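Local coordinates for protein ATPase associated with various cellular activities, AAA_5 (Staphylothermus marinus, PDB 6N0S) that probably hydrolyses ATP as the McrB component of a restriction system, the N-terminal EVE-like domain described here probably serving to bind nucleic acid, at residues 22-27 and 59-64; 30-35 and 122-127; 154-159 and 175-180. One frame throughout, in Å; residues are numbered along the deposited sequence.

Contact 1 (22-27 and 59-64); sequences PTLDHI and HYIGSR
Ile-27 presses both of its branches against strand 54-61 and makes the dense half of this contact. Its CG2 methyl comes obliquely onto the near side of His-59, 3.5 Å from both CB and ND1, while its CD1 methyl reaches the CD1 of Ile-61 at 3.3 Å, closer than two methyls normally sit. With CG2 anti to the backbone N and CG1 beside it (chi1 -69°), one branch is aimed at His-59 and the other at Ile-61, two residues on along the strand. The His-59 ring is held in its rotation by hydrogen bonds from ND1 to Glu-15 and from NE2 to Ser-77.

In this EVE domain, whose architecture resembles that of PUA-like RNA-binding proteins, strand 54-61 runs inside a mixed sheet between strands 12-17 and 72-80. Segment 22-27 belongs to the connection that leaves strand 12-17 for the second, smaller sheet. It is a compact loop: Leu-24 to Ile-27 form a type I beta turn, closed by Ile-27 N to Leu-24 O at 3.1 Å, and Thr-23 OG1 accepts the N-H of Asp-25 in an almost straight bond (167°), an ST turn that overlaps the first.

Toward the turn's outer end the packing eases. Leu-24, partly exposed, adds a single methyl, CD2, at 4.0 Å from the CD1 of Ile-61, the two side chains meeting at a slant. Farther out, Asp-25 faces solvent on one segment, and past Gly-62 the other diverges, with Ser-63 and Arg-64 at the surface. His-26 takes no part in this contact and meets Tyr-116 of helix 110-124 edge-to-face, while the CG1 of Ile-27 lies 3.7 Å above the plane of the His-26 ring, displaced toward the rim.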
ATOM      1  N   PRO A  22      11.487   1.549   9.707  1.00 41.99           N
ATOM      2  CA  PRO A  22      12.570   0.719  10.261  1.00 43.03           C
ATOM      3  C   PRO A  22      12.823  -0.548   9.468  1.00 44.02           C
ATOM      4  O   PRO A  22      13.799  -1.252   9.746  1.00 44.27           O
ATOM      5  CB  PRO A  22      12.057   0.390  11.659  1.00 46.97           C
ATOM      6  CG  PRO A  22      10.553   0.367  11.489  1.00 43.36           C
ATOM      7  CD  PRO A  22      10.280   1.512  10.551  1.00 44.93           C
ATOM      8  N   THR A  23      11.978  -0.870   8.498  1.00 39.97           N
ATOM      9  CA  THR A  23      12.088  -2.115   7.750  1.00 38.51           C
ATOM     10  C   THR A  23      11.195  -1.999   6.526  1.00 33.55           C
ATOM     11  O   THR A  23      10.263  -1.207   6.528  1.00 36.19           O
ATOM     12  CB  THR A  23      11.651  -3.326   8.592  1.00 38.09           C
ATOM     13  OG1 THR A  23      11.813  -4.527   7.832  1.00 42.16           O
ATOM     14  CG2 THR A  23      10.190  -3.206   8.990  1.00 40.96           C
ATOM     15  N   LEU A  24      11.490  -2.799   5.498  1.00 35.37           N
ATOM     16  CA  LEU A  24      10.591  -3.009   4.363  1.00 39.85           C
ATOM     17  C   LEU A  24       9.980  -4.399   4.357  1.00 44.59           C
ATOM     18  O   LEU A  24       9.251  -4.743   3.418  1.00 38.00           O
ATOM     19  CB  LEU A  24      11.339  -2.778   3.040  1.00 40.53           C
ATOM     20  CG  LEU A  24      12.058  -1.425   2.915  1.00 41.93           C
ATOM     21  CD1 LEU A  24      12.857  -1.326   1.615  1.00 48.92           C
ATOM     22  CD2 LEU A  24      11.100  -0.267   3.029  1.00 45.14           C
ATOM     23  N   ASP A  25      10.267  -5.209   5.382  1.00 36.99           N
ATOM     24  CA  ASP A  25       9.848  -6.606   5.411  1.00 41.14           C
ATOM     25  C   ASP A  25       8.331  -6.752   5.487  1.00 40.79           C
ATOM     26  O   ASP A  25       7.790  -7.788   5.089  1.00 42.28           O
ATOM     27  CB  ASP A  25      10.489  -7.321   6.612  1.00 44.10           C
ATOM     28  CG  ASP A  25      12.004  -7.478   6.481  1.00 49.79           C
ATOM     29  OD1 ASP A  25      12.564  -7.119   5.425  1.00 50.30           O
ATOM     30  OD2 ASP A  25      12.635  -7.995   7.432  1.00 56.70           O
ATOM     31  N   HIS A  26       7.631  -5.755   6.001  1.00 36.10           N
ATOM     32  CA  HIS A  26       6.178  -5.833   6.073  1.00 36.98           C
ATOM     33  C   HIS A  26       5.492  -5.512   4.744  1.00 34.44           C
ATOM     34  O   HIS A  26       4.267  -5.660   4.642  1.00 34.87           O
ATOM     35  CB  HIS A  26       5.681  -4.857   7.097  1.00 37.35           C
ATOM     36  CG  HIS A  26       5.976  -3.446   6.722  1.00 39.41           C
ATOM     37  ND1 HIS A  26       7.264  -2.974   6.563  1.00 38.01           N
ATOM     38  CD2 HIS A  26       5.151  -2.421   6.410  1.00 37.78           C
ATOM     39  CE1 HIS A  26       7.218  -1.705   6.191  1.00 36.33           C
ATOM     40  NE2 HIS A  26       5.949  -1.347   6.099  1.00 37.40           N
ATOM     41  N   ILE A  27       6.232  -5.028   3.765  1.00 33.63           N
ATOM     42  CA  ILE A  27       5.625  -4.543   2.528  1.00 36.38           C
ATOM     43  C   ILE A  27       5.213  -5.742   1.701  1.00 39.68           C
ATOM     44  O   ILE A  27       6.009  -6.664   1.492  1.00 38.76           O
ATOM     45  CB  ILE A  27       6.579  -3.626   1.756  1.00 37.86           C
ATOM     46  CG1 ILE A  27       6.755  -2.329   2.550  1.00 34.73           C
ATOM     47  CG2 ILE A  27       5.956  -3.244   0.350  1.00 37.29           C
ATOM     48  CD1 ILE A  27       7.765  -1.367   1.978  1.00 44.14           C
ATOM     49  N   HIS A  59       4.362  -2.264  -5.334  1.00 28.09           N
ATOM     50  CA  HIS A  59       4.823  -1.602  -4.113  1.00 30.00           C
ATOM     51  C   HIS A  59       5.999  -0.686  -4.438  1.00 29.42           C
ATOM     52  O   HIS A  59       7.025  -1.133  -4.974  1.00 35.25           O
ATOM     53  CB  HIS A  59       5.197  -2.641  -3.046  1.00 31.46           C
ATOM     54  CG  HIS A  59       4.032  -3.492  -2.631  1.00 29.64           C
ATOM     55  ND1 HIS A  59       3.130  -3.093  -1.670  1.00 29.30           N
ATOM     56  CD2 HIS A  59       3.587  -4.688  -3.090  1.00 31.76           C
ATOM     57  CE1 HIS A  59       2.190  -4.016  -1.539  1.00 29.80           C
ATOM     58  NE2 HIS A  59       2.437  -4.987  -2.402  1.00 29.74           N
ATOM     59  N   TYR A  60       5.832   0.592  -4.133  1.00 33.53           N
ATOM     60  CA  TYR A  60       6.815   1.629  -4.417  1.00 29.86           C
ATOM     61  C   TYR A  60       7.369   2.187  -3.110  1.00 34.11           C
ATOM     62  O   TYR A  60       6.632   2.367  -2.130  1.00 31.57           O
ATOM     63  CB  TYR A  60       6.149   2.761  -5.236  1.00 34.79           C
ATOM     64  CG  TYR A  60       6.995   4.000  -5.417  1.00 33.22           C
ATOM     65  CD1 TYR A  60       7.946   4.072  -6.419  1.00 37.49           C
ATOM     66  CD2 TYR A  60       6.830   5.097  -4.599  1.00 37.25           C
ATOM     67  CE1 TYR A  60       8.706   5.201  -6.604  1.00 39.27           C
ATOM     68  CE2 TYR A  60       7.583   6.235  -4.777  1.00 43.90           C
ATOM     69  CZ  TYR A  60       8.533   6.273  -5.770  1.00 39.26           C
ATOM     70  OH  TYR A  60       9.300   7.395  -5.938  1.00 48.97           O
ATOM     71  N   ILE A  61       8.649   2.535  -3.138  1.00 30.85           N
ATOM     72  CA  ILE A  61       9.382   3.027  -1.992  1.00 37.97           C
ATOM     73  C   ILE A  61       9.876   4.419  -2.344  1.00 30.20           C
ATOM     74  O   ILE A  61      10.587   4.584  -3.337  1.00 37.75           O
ATOM     75  CB  ILE A  61      10.569   2.096  -1.672  1.00 39.74           C
ATOM     76  CG1 ILE A  61      10.105   0.645  -1.561  1.00 38.42           C
ATOM     77  CG2 ILE A  61      11.241   2.509  -0.441  1.00 48.01           C
ATOM     78  CD1 ILE A  61       9.170   0.340  -0.423  1.00 42.25           C
ATOM     79  N   GLY A  62       9.505   5.420  -1.544  1.00 36.73           N
ATOM     80  CA  GLY A  62      10.051   6.758  -1.731  1.00 44.09           C
ATOM     81  C   GLY A  62      11.499   6.868  -1.235  1.00 46.33           C
ATOM     82  O   GLY A  62      12.012   6.020  -0.512  1.00 44.50           O
ATOM     83  N   SER A  63      12.165   7.963  -1.620  1.00 49.37           N
ATOM     84  CA  SER A  63      13.584   8.121  -1.287  1.00 51.32           C
ATOM     85  C   SER A  63      13.825   8.117   0.220  1.00 54.77           C
ATOM     86  O   SER A  63      14.837   7.585   0.689  1.00 57.28           O
ATOM     87  CB  SER A  63      14.128   9.414  -1.893  1.00 53.94           C
ATOM     88  OG  SER A  63      13.165  10.444  -1.829  1.00 59.70           O
ATOM     89  N   ARG A  64      12.910   8.696   0.999  1.00 49.07           N
ATOM     90  CA  ARG A  64      13.101   8.696   2.443  1.00 48.90           C
ATOM     91  C   ARG A  64      12.860   7.332   3.068  1.00 49.84           C
ATOM     92  O   ARG A  64      13.236   7.128   4.222  1.00 49.71           O
ATOM     93  CB  ARG A  64      12.178   9.729   3.094  1.00 45.17           C
ATOM     94  CG  ARG A  64      12.428  11.122   2.589  1.00 52.75           C
ATOM     95  CD  ARG A  64      11.984  12.181   3.589  1.00 51.98           C
ATOM     96  NE  ARG A  64      10.668  11.901   4.150  1.00 53.78           N
ATOM     97  CZ  ARG A  64       9.518  12.186   3.547  1.00 49.04           C
ATOM     98  NH1 ARG A  64       9.509  12.734   2.340  1.00 46.37           N
ATOM     99  NH2 ARG A  64       8.373  11.913   4.156  1.00 47.25           N
TER

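Contact 2 (30-35 and 122-127); sequences TLWGMI and RIIRPS
Met-34, a selenomethionine, and Ile-124 bring together the last residue of strand 30-34 and the C-terminal turn of helix 110-124, joining the end of an edge strand to the end of a helix in the smaller, antiparallel-sheet part of the EVE-like domain. The CE methyl does the touching. It lies 4.0 Å from the CB of Ile-124 and 3.7 Å from that residue's carbonyl O, and on the chain just beyond the helix it meets the CA of Pro-126 at 3.9 Å. The Met-34 chain runs extended as far as SE and then bends (chi3 -52°), which turns the methyl in among these three atoms. A looser touch joins CZ3 of Trp-32 to the CD1 of Ile-124 at 4.5 Å; Ile-124 extends this branch from CG1, which occupies the crowded position between backbone N and carbonyl carbon (chi1 60°).

A second shell surrounds these partners. Trp-32 NE1 is hydrogen-bonded to Tyr-116 OH, Trp-92 and Leu-99 of helix 92-105 also pack on Trp-32, and Phe-132 of the adjoining strand touches both Trp-32 and Met-34. On the helical side, Arg-125 leaves helical geometry with positive phi and swings the chain toward Pro-126. Its side chain doubles back: NH1 donates to Arg-122 O at 3.1 Å, a bent bond (136°) with the acceptor near the guanidinium plane.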
ATOM      1  N   THR A  30      -0.021  -6.105   3.801  1.00 37.50           N
ATOM      2  CA  THR A  30      -1.283  -5.403   3.978  1.00 33.47           C
ATOM      3  C   THR A  30      -1.211  -4.052   3.305  1.00 33.92           C
ATOM      4  O   THR A  30      -0.142  -3.579   2.914  1.00 33.21           O
ATOM      5  CB  THR A  30      -1.663  -5.174   5.451  1.00 41.71           C
ATOM      6  OG1 THR A  30      -0.770  -4.211   6.027  1.00 38.36           O
ATOM      7  CG2 THR A  30      -1.619  -6.460   6.246  1.00 38.77           C
ATOM      8  N   LEU A  31      -2.403  -3.481   3.140  1.00 32.31           N
ATOM      9  CA  LEU A  31      -2.632  -2.074   2.867  1.00 37.67           C
ATOM     10  C   LEU A  31      -3.494  -1.545   3.988  1.00 33.52           C
ATOM     11  O   LEU A  31      -4.521  -2.144   4.310  1.00 34.33           O
ATOM     12  CB  LEU A  31      -3.367  -1.846   1.542  1.00 33.00           C
ATOM     13  CG  LEU A  31      -2.782  -2.485   0.281  1.00 30.08           C
ATOM     14  CD1 LEU A  31      -3.692  -2.144  -0.935  1.00 33.10           C
ATOM     15  CD2 LEU A  31      -1.357  -2.063   0.008  1.00 30.67           C
ATOM     16  N   TRP A  32      -3.107  -0.418   4.557  1.00 30.89           N
ATOM     17  CA  TRP A  32      -3.910   0.119   5.641  1.00 34.45           C
ATOM     18  C   TRP A  32      -3.603   1.596   5.771  1.00 32.42           C
ATOM     19  O   TRP A  32      -2.552   2.067   5.338  1.00 33.22           O
ATOM     20  CB  TRP A  32      -3.617  -0.644   6.942  1.00 34.99           C
ATOM     21  CG  TRP A  32      -2.287  -0.354   7.533  1.00 29.49           C
ATOM     22  CD1 TRP A  32      -1.113  -1.006   7.282  1.00 36.22           C
ATOM     23  CD2 TRP A  32      -1.993   0.648   8.491  1.00 33.88           C
ATOM     24  NE1 TRP A  32      -0.101  -0.462   8.023  1.00 33.13           N
ATOM     25  CE2 TRP A  32      -0.617   0.562   8.776  1.00 35.25           C
ATOM     26  CE3 TRP A  32      -2.760   1.628   9.128  1.00 34.02           C
ATOM     27  CZ2 TRP A  32       0.012   1.410   9.679  1.00 36.23           C
ATOM     28  CZ3 TRP A  32      -2.143   2.472  10.016  1.00 37.64           C
ATOM     29  CH2 TRP A  32      -0.764   2.362  10.293  1.00 42.44           C
ATOM     30  N   GLY A  33      -4.537   2.316   6.361  1.00 33.10           N
ATOM     31  CA  GLY A  33      -4.397   3.750   6.484  1.00 37.25           C
ATOM     32  C   GLY A  33      -5.622   4.334   7.151  1.00 36.17           C
ATOM     33  O   GLY A  33      -6.624   3.653   7.380  1.00 34.05           O
HETATM   34  N   MSE A  34      -5.530   5.623   7.441  1.00 34.10           N
HETATM   35  CA  MSE A  34      -6.610   6.336   8.065  1.00 35.99           C
HETATM   36  C   MSE A  34      -7.546   6.832   6.986  1.00 36.40           C
HETATM   37  O   MSE A  34      -7.114   7.513   6.075  1.00 35.09           O
HETATM   38  CB  MSE A  34      -6.082   7.519   8.879  1.00 40.04           C
HETATM   39  CG  MSE A  34      -7.177   8.316   9.603  1.00 49.17           C
HETATM   40 SE   MSE A  34      -6.403   9.831  10.639  1.00 63.15          SE
HETATM   41  CE  MSE A  34      -5.161   8.887  11.562  1.00 32.49           C
ATOM     42  N   ILE A  35      -8.829   6.506   7.138  1.00 34.58           N
ATOM     43  CA  ILE A  35      -9.792   6.695   6.069  1.00 35.00           C
ATOM     44  C   ILE A  35      -9.871   8.171   5.687  1.00 43.99           C
ATOM     45  O   ILE A  35      -9.683   8.526   4.520  1.00 40.25           O
ATOM     46  CB  ILE A  35     -11.151   6.110   6.488  1.00 38.88           C
ATOM     47  CG1 ILE A  35     -11.044   4.586   6.534  1.00 33.57           C
ATOM     48  CG2 ILE A  35     -12.276   6.545   5.536  1.00 37.82           C
ATOM     49  CD1 ILE A  35     -12.273   3.844   7.081  1.00 36.70           C
ATOM     50  N   ARG A 122       4.041   9.096  14.932  1.00 41.66           N
ATOM     51  CA  ARG A 122       4.608  10.431  14.770  1.00 48.38           C
ATOM     52  C   ARG A 122       3.905  11.214  13.669  1.00 45.97           C
ATOM     53  O   ARG A 122       3.737  12.435  13.765  1.00 46.21           O
ATOM     54  CB  ARG A 122       6.092  10.345  14.418  1.00 40.60           C
ATOM     55  CG  ARG A 122       6.999   9.961  15.535  1.00 54.48           C
ATOM     56  CD  ARG A 122       8.415  10.083  15.081  1.00 50.35           C
ATOM     57  NE  ARG A 122       8.756  11.485  14.881  1.00 68.11           N
ATOM     58  CZ  ARG A 122       9.053  12.335  15.863  1.00 68.67           C
ATOM     59  NH1 ARG A 122       9.067  11.936  17.142  1.00 68.06           N
ATOM     60  NH2 ARG A 122       9.345  13.591  15.561  1.00 60.60           N
ATOM     61  N   ILE A 123       3.512  10.533  12.596  1.00 43.69           N
ATOM     62  CA  ILE A 123       3.104  11.205  11.375  1.00 45.02           C
ATOM     63  C   ILE A 123       1.591  11.382  11.285  1.00 45.97           C
ATOM     64  O   ILE A 123       1.116  12.434  10.848  1.00 47.55           O
ATOM     65  CB  ILE A 123       3.677  10.422  10.177  1.00 44.35           C
ATOM     66  CG1 ILE A 123       5.181  10.649  10.146  1.00 50.00           C
ATOM     67  CG2 ILE A 123       3.074  10.883   8.845  1.00 51.47           C
ATOM     68  CD1 ILE A 123       5.888   9.663   9.345  1.00 58.30           C
ATOM     69  N   ILE A 124       0.802  10.384  11.675  1.00 43.92           N
ATOM     70  CA  ILE A 124      -0.640  10.464  11.453  1.00 44.08           C
ATOM     71  C   ILE A 124      -1.446  10.890  12.679  1.00 48.20           C
ATOM     72  O   ILE A 124      -2.581  11.374  12.511  1.00 52.54           O
ATOM     73  CB  ILE A 124      -1.214   9.143  10.890  1.00 40.66           C
ATOM     74  CG1 ILE A 124      -0.989   7.967  11.823  1.00 49.14           C
ATOM     75  CG2 ILE A 124      -0.622   8.860   9.526  1.00 46.90           C
ATOM     76  CD1 ILE A 124      -1.638   6.697  11.329  1.00 44.61           C
ATOM     77  N   ARG A 125      -0.911  10.736  13.882  1.00 46.88           N
ATOM     78  CA  ARG A 125      -1.534  11.216  15.119  1.00 47.11           C
ATOM     79  C   ARG A 125      -3.023  10.888  15.201  1.00 46.14           C
ATOM     80  O   ARG A 125      -3.866  11.783  15.122  1.00 47.96           O
ATOM     81  CB  ARG A 125      -1.306  12.721  15.259  1.00 55.89           C
ATOM     82  CG  ARG A 125       0.181  13.094  15.136  1.00 50.03           C
ATOM     83  CD  ARG A 125       0.439  14.585  15.189  1.00 47.61           C
ATOM     84  NE  ARG A 125      -0.014  15.275  13.983  1.00 50.19           N
ATOM     85  CZ  ARG A 125       0.649  15.299  12.829  1.00 46.06           C
ATOM     86  NH1 ARG A 125       1.816  14.676  12.701  1.00 53.20           N
ATOM     87  NH2 ARG A 125       0.146  15.945  11.792  1.00 50.10           N
ATOM     88  N   PRO A 126      -3.385   9.628  15.395  1.00 44.83           N
ATOM     89  CA  PRO A 126      -4.797   9.275  15.476  1.00 48.32           C
ATOM     90  C   PRO A 126      -5.449   9.853  16.719  1.00 53.26           C
ATOM     91  O   PRO A 126      -4.802  10.142  17.722  1.00 52.22           O
ATOM     92  CB  PRO A 126      -4.781   7.744  15.540  1.00 42.26           C
ATOM     93  CG  PRO A 126      -3.410   7.348  15.133  1.00 47.17           C
ATOM     94  CD  PRO A 126      -2.530   8.453  15.590  1.00 45.77           C
ATOM     95  N   SER A 127      -6.758   9.999  16.633  1.00 51.37           N
ATOM     96  CA  SER A 127      -7.608  10.280  17.769  1.00 57.14           C
ATOM     97  C   SER A 127      -8.501   9.074  18.013  1.00 59.47           C
ATOM     98  O   SER A 127      -8.568   8.150  17.195  1.00 58.73           O
ATOM     99  CB  SER A 127      -8.445  11.530  17.513  1.00 51.75           C
ATOM    100  OG  SER A 127      -9.517  11.249  16.619  1.00 62.22           O
TER

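Contact 3 (154-159 and 175-180); sequences DIISHI and EAIHSR
Ile-155 and Arg-180 extend toward each other from opposite directions, and their meeting sets the outer border of the contact: the CD1 methyl of the isoleucine ends 4.0 Å from NH1 of the guanidinium. The other branch of Ile-155 takes a different partner. Its CG2, anti to the backbone N (chi1 -69°), approaches the CB of Ala-176 at 4.2 Å, a small methyl-to-methyl touch on the face of helix 171-178 that looks at the loop. One forked side chain thus touches both the last helical turn and Arg-180, two residues past the helix end.

Arg-180 is held for this encounter by a bond within its own segment. Its chain is extended from CG to NE and carries the guanidinium back beside the helix, where NH1 donates to the backbone O of Ala-176 over 3.0 Å, with an N-H...O angle of 157°. The acceptor lies close to the guanidinium plane, yet the donor stands above the carbonyl plane, 43° out of it. The CA of Ala-176 sits at the edge of the same flat group. Behind it the chain finishes its turn through Ser-179 N to Glu-175 O and Arg-180 N to Ile-177 O, both 2.9 Å.

Deeper in, the CG2 of Ile-156 and the CD1 of Ile-177 meet at 4.5 Å, a loose apolar contact between two buried side chains, and no hydrogen bond crosses between the segments.

Segment 154-159 lies in the connection between strands 138-148 and 166-169, the two outermost strands of the mixed sheet in this chain. Helix 171-178 follows the second of these. Ile-177 rests on Tyr-143 and Arg-180 on Val-147 of strand 138-148, Ile-155 and Ile-156 both touch Asp-173 of the helix, and His-178 is hydrogen-bonded to Glu-76 of strand 72-80.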
ATOM      1  N   ASP A 154       9.042   8.373 -17.687  1.00 55.03           N
ATOM      2  CA  ASP A 154       8.308   8.971 -18.788  1.00 56.12           C
ATOM      3  C   ASP A 154       7.049   8.192 -19.115  1.00 57.51           C
ATOM      4  O   ASP A 154       6.326   8.573 -20.036  1.00 56.84           O
ATOM      5  CB  ASP A 154       9.221   9.096 -20.017  1.00 58.33           C
ATOM      6  CG  ASP A 154      10.293  10.186 -19.837  1.00 65.10           C
ATOM      7  OD1 ASP A 154       9.950  11.273 -19.325  1.00 69.74           O
ATOM      8  OD2 ASP A 154      11.474   9.959 -20.176  1.00 67.83           O
ATOM      9  N   ILE A 155       6.739   7.171 -18.326  1.00 50.98           N
ATOM     10  CA  ILE A 155       5.598   6.297 -18.545  1.00 45.91           C
ATOM     11  C   ILE A 155       4.518   6.535 -17.501  1.00 55.12           C
ATOM     12  O   ILE A 155       3.355   6.789 -17.835  1.00 45.68           O
ATOM     13  CB  ILE A 155       6.050   4.823 -18.539  1.00 54.70           C
ATOM     14  CG1 ILE A 155       6.893   4.549 -19.777  1.00 54.19           C
ATOM     15  CG2 ILE A 155       4.855   3.886 -18.456  1.00 60.65           C
ATOM     16  CD1 ILE A 155       7.787   3.355 -19.627  1.00 48.82           C
ATOM     17  N   ILE A 156       4.887   6.443 -16.226  1.00 44.81           N
ATOM     18  CA  ILE A 156       3.986   6.774 -15.125  1.00 53.12           C
ATOM     19  C   ILE A 156       4.200   8.236 -14.742  1.00 53.35           C
ATOM     20  O   ILE A 156       5.192   8.854 -15.140  1.00 52.41           O
ATOM     21  CB  ILE A 156       4.183   5.827 -13.918  1.00 51.75           C
ATOM     22  CG1 ILE A 156       5.664   5.658 -13.522  1.00 57.99           C
ATOM     23  CG2 ILE A 156       3.596   4.441 -14.229  1.00 51.15           C
ATOM     24  CD1 ILE A 156       6.231   6.739 -12.586  1.00 52.59           C
ATOM     25  N   SER A 157       3.288   8.806 -13.961  1.00 47.24           N
ATOM     26  CA  SER A 157       3.357  10.221 -13.651  1.00 49.10           C
ATOM     27  C   SER A 157       3.521  10.395 -12.147  1.00 47.07           C
ATOM     28  O   SER A 157       2.551  10.598 -11.409  1.00 53.66           O
ATOM     29  CB  SER A 157       2.114  10.962 -14.182  1.00 43.22           C
ATOM     30  OG  SER A 157       2.409  12.348 -14.182  1.00 58.03           O
ATOM     31  N   HIS A 158       4.771  10.367 -11.711  1.00 45.49           N
ATOM     32  CA  HIS A 158       5.093  10.481 -10.293  1.00 48.26           C
ATOM     33  C   HIS A 158       4.613  11.807  -9.703  1.00 39.78           C
ATOM     34  O   HIS A 158       4.254  11.858  -8.526  1.00 40.68           O
ATOM     35  CB  HIS A 158       6.614  10.294 -10.131  1.00 43.79           C
ATOM     36  CG  HIS A 158       7.125  10.494  -8.743  1.00 48.81           C
ATOM     37  ND1 HIS A 158       7.446  11.736  -8.240  1.00 57.08           N
ATOM     38  CD2 HIS A 158       7.444   9.602  -7.772  1.00 62.04           C
ATOM     39  CE1 HIS A 158       7.890  11.609  -7.003  1.00 57.30           C
ATOM     40  NE2 HIS A 158       7.909  10.322  -6.697  1.00 63.06           N
ATOM     41  N   ILE A 159       4.556  12.878 -10.503  1.00 45.22           N
ATOM     42  CA  ILE A 159       4.206  14.181  -9.941  1.00 40.71           C
ATOM     43  C   ILE A 159       2.784  14.174  -9.374  1.00 40.14           C
ATOM     44  O   ILE A 159       2.473  14.936  -8.451  1.00 42.31           O
ATOM     45  CB  ILE A 159       4.420  15.280 -11.005  1.00 44.61           C
ATOM     46  CG1 ILE A 159       4.285  16.668 -10.391  1.00 50.62           C
ATOM     47  CG2 ILE A 159       3.451  15.130 -12.176  1.00 47.57           C
ATOM     48  CD1 ILE A 159       5.235  16.908  -9.269  1.00 62.07           C
ATOM     49  N   GLU A 175       2.138  -3.487 -16.918  1.00 40.61           N
ATOM     50  CA  GLU A 175       2.981  -4.308 -17.775  1.00 39.30           C
ATOM     51  C   GLU A 175       4.354  -3.697 -17.959  1.00 41.47           C
ATOM     52  O   GLU A 175       5.353  -4.425 -18.049  1.00 42.23           O
ATOM     53  CB  GLU A 175       2.304  -4.512 -19.136  1.00 43.48           C
ATOM     54  CG  GLU A 175       1.070  -5.370 -19.061  1.00 39.57           C
ATOM     55  CD  GLU A 175       0.676  -5.979 -20.400  1.00 47.08           C
ATOM     56  OE1 GLU A 175       0.980  -5.382 -21.460  1.00 46.60           O
ATOM     57  OE2 GLU A 175       0.027  -7.051 -20.386  1.00 47.72           O
ATOM     58  N   ALA A 176       4.442  -2.370 -17.989  1.00 37.95           N
ATOM     59  CA  ALA A 176       5.744  -1.742 -18.176  1.00 35.94           C
ATOM     60  C   ALA A 176       6.669  -1.999 -16.986  1.00 43.49           C
ATOM     61  O   ALA A 176       7.872  -2.240 -17.161  1.00 44.10           O
ATOM     62  CB  ALA A 176       5.573  -0.238 -18.390  1.00 38.19           C
ATOM     63  N   ILE A 177       6.137  -1.886 -15.767  1.00 37.52           N
ATOM     64  CA  ILE A 177       6.927  -2.106 -14.559  1.00 42.69           C
ATOM     65  C   ILE A 177       7.167  -3.595 -14.354  1.00 37.79           C
ATOM     66  O   ILE A 177       8.292  -4.042 -14.101  1.00 41.46           O
ATOM     67  CB  ILE A 177       6.207  -1.482 -13.345  1.00 40.03           C
ATOM     68  CG1 ILE A 177       6.220   0.049 -13.413  1.00 37.34           C
ATOM     69  CG2 ILE A 177       6.838  -1.945 -12.028  1.00 42.97           C
ATOM     70  CD1 ILE A 177       5.239   0.706 -12.408  1.00 39.50           C
ATOM     71  N   HIS A 178       6.095  -4.375 -14.448  1.00 37.66           N
ATOM     72  CA  HIS A 178       6.183  -5.820 -14.343  1.00 41.44           C
ATOM     73  C   HIS A 178       7.234  -6.385 -15.283  1.00 46.70           C
ATOM     74  O   HIS A 178       7.971  -7.301 -14.916  1.00 43.26           O
ATOM     75  CB  HIS A 178       4.821  -6.431 -14.655  1.00 43.28           C
ATOM     76  CG  HIS A 178       4.765  -7.920 -14.470  1.00 45.37           C
ATOM     77  ND1 HIS A 178       4.787  -8.518 -13.230  1.00 48.97           N
ATOM     78  CD2 HIS A 178       4.637  -8.926 -15.369  1.00 47.20           C
ATOM     79  CE1 HIS A 178       4.696  -9.830 -13.375  1.00 55.91           C
ATOM     80  NE2 HIS A 178       4.593 -10.102 -14.663  1.00 50.99           N
ATOM     81  N   SER A 179       7.318  -5.850 -16.501  1.00 42.32           N
ATOM     82  CA  SER A 179       8.217  -6.391 -17.513  1.00 47.98           C
ATOM     83  C   SER A 179       9.660  -6.001 -17.252  1.00 47.77           C
ATOM     84  O   SER A 179      10.555  -6.440 -17.980  1.00 42.67           O
ATOM     85  CB  SER A 179       7.782  -5.925 -18.917  1.00 43.62           C
ATOM     86  OG  SER A 179       8.308  -4.641 -19.238  1.00 38.34           O
ATOM     87  N   ARG A 180       9.898  -5.181 -16.236  1.00 45.06           N
ATOM     88  CA  ARG A 180      11.232  -4.760 -15.869  1.00 47.48           C
ATOM     89  C   ARG A 180      11.662  -5.499 -14.600  1.00 47.15           C
ATOM     90  O   ARG A 180      10.873  -6.142 -13.898  1.00 51.77           O
ATOM     91  CB  ARG A 180      11.284  -3.235 -15.706  1.00 42.44           C
ATOM     92  CG  ARG A 180      11.505  -2.508 -17.020  1.00 46.17           C
ATOM     93  CD  ARG A 180      11.169  -1.035 -16.940  1.00 46.84           C
ATOM     94  NE  ARG A 180      11.464  -0.324 -18.187  1.00 46.15           N
ATOM     95  CZ  ARG A 180      10.575  -0.009 -19.137  1.00 42.39           C
ATOM     96  NH1 ARG A 180       9.280  -0.316 -19.036  1.00 40.70           N
ATOM     97  NH2 ARG A 180      10.993   0.645 -20.206  1.00 36.57           N
TER

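How the contacts relate
Contact 1 is the buried member of the set; contacts 2 and 3 are partly buried. Contact 1 includes an inner strand of the mixed sheet, contact 3 pairs a loop and a helix next to that sheet's outermost strands, and contact 2 joins the smaller sheet to a helix end. Contacts 1 and 2 interleave along the chain, because 30-35 lies between the two segments of contact 1 and 122-127 beyond them. Contact 3 follows both, touching contact 1 where Tyr-60 OH packs 3.3 Å from His-158 NE2. No hydrogen bond crosses any of the three, and methyls do most of the touching, but arginines fold back onto helix-end carbonyls only in the two less buried ones.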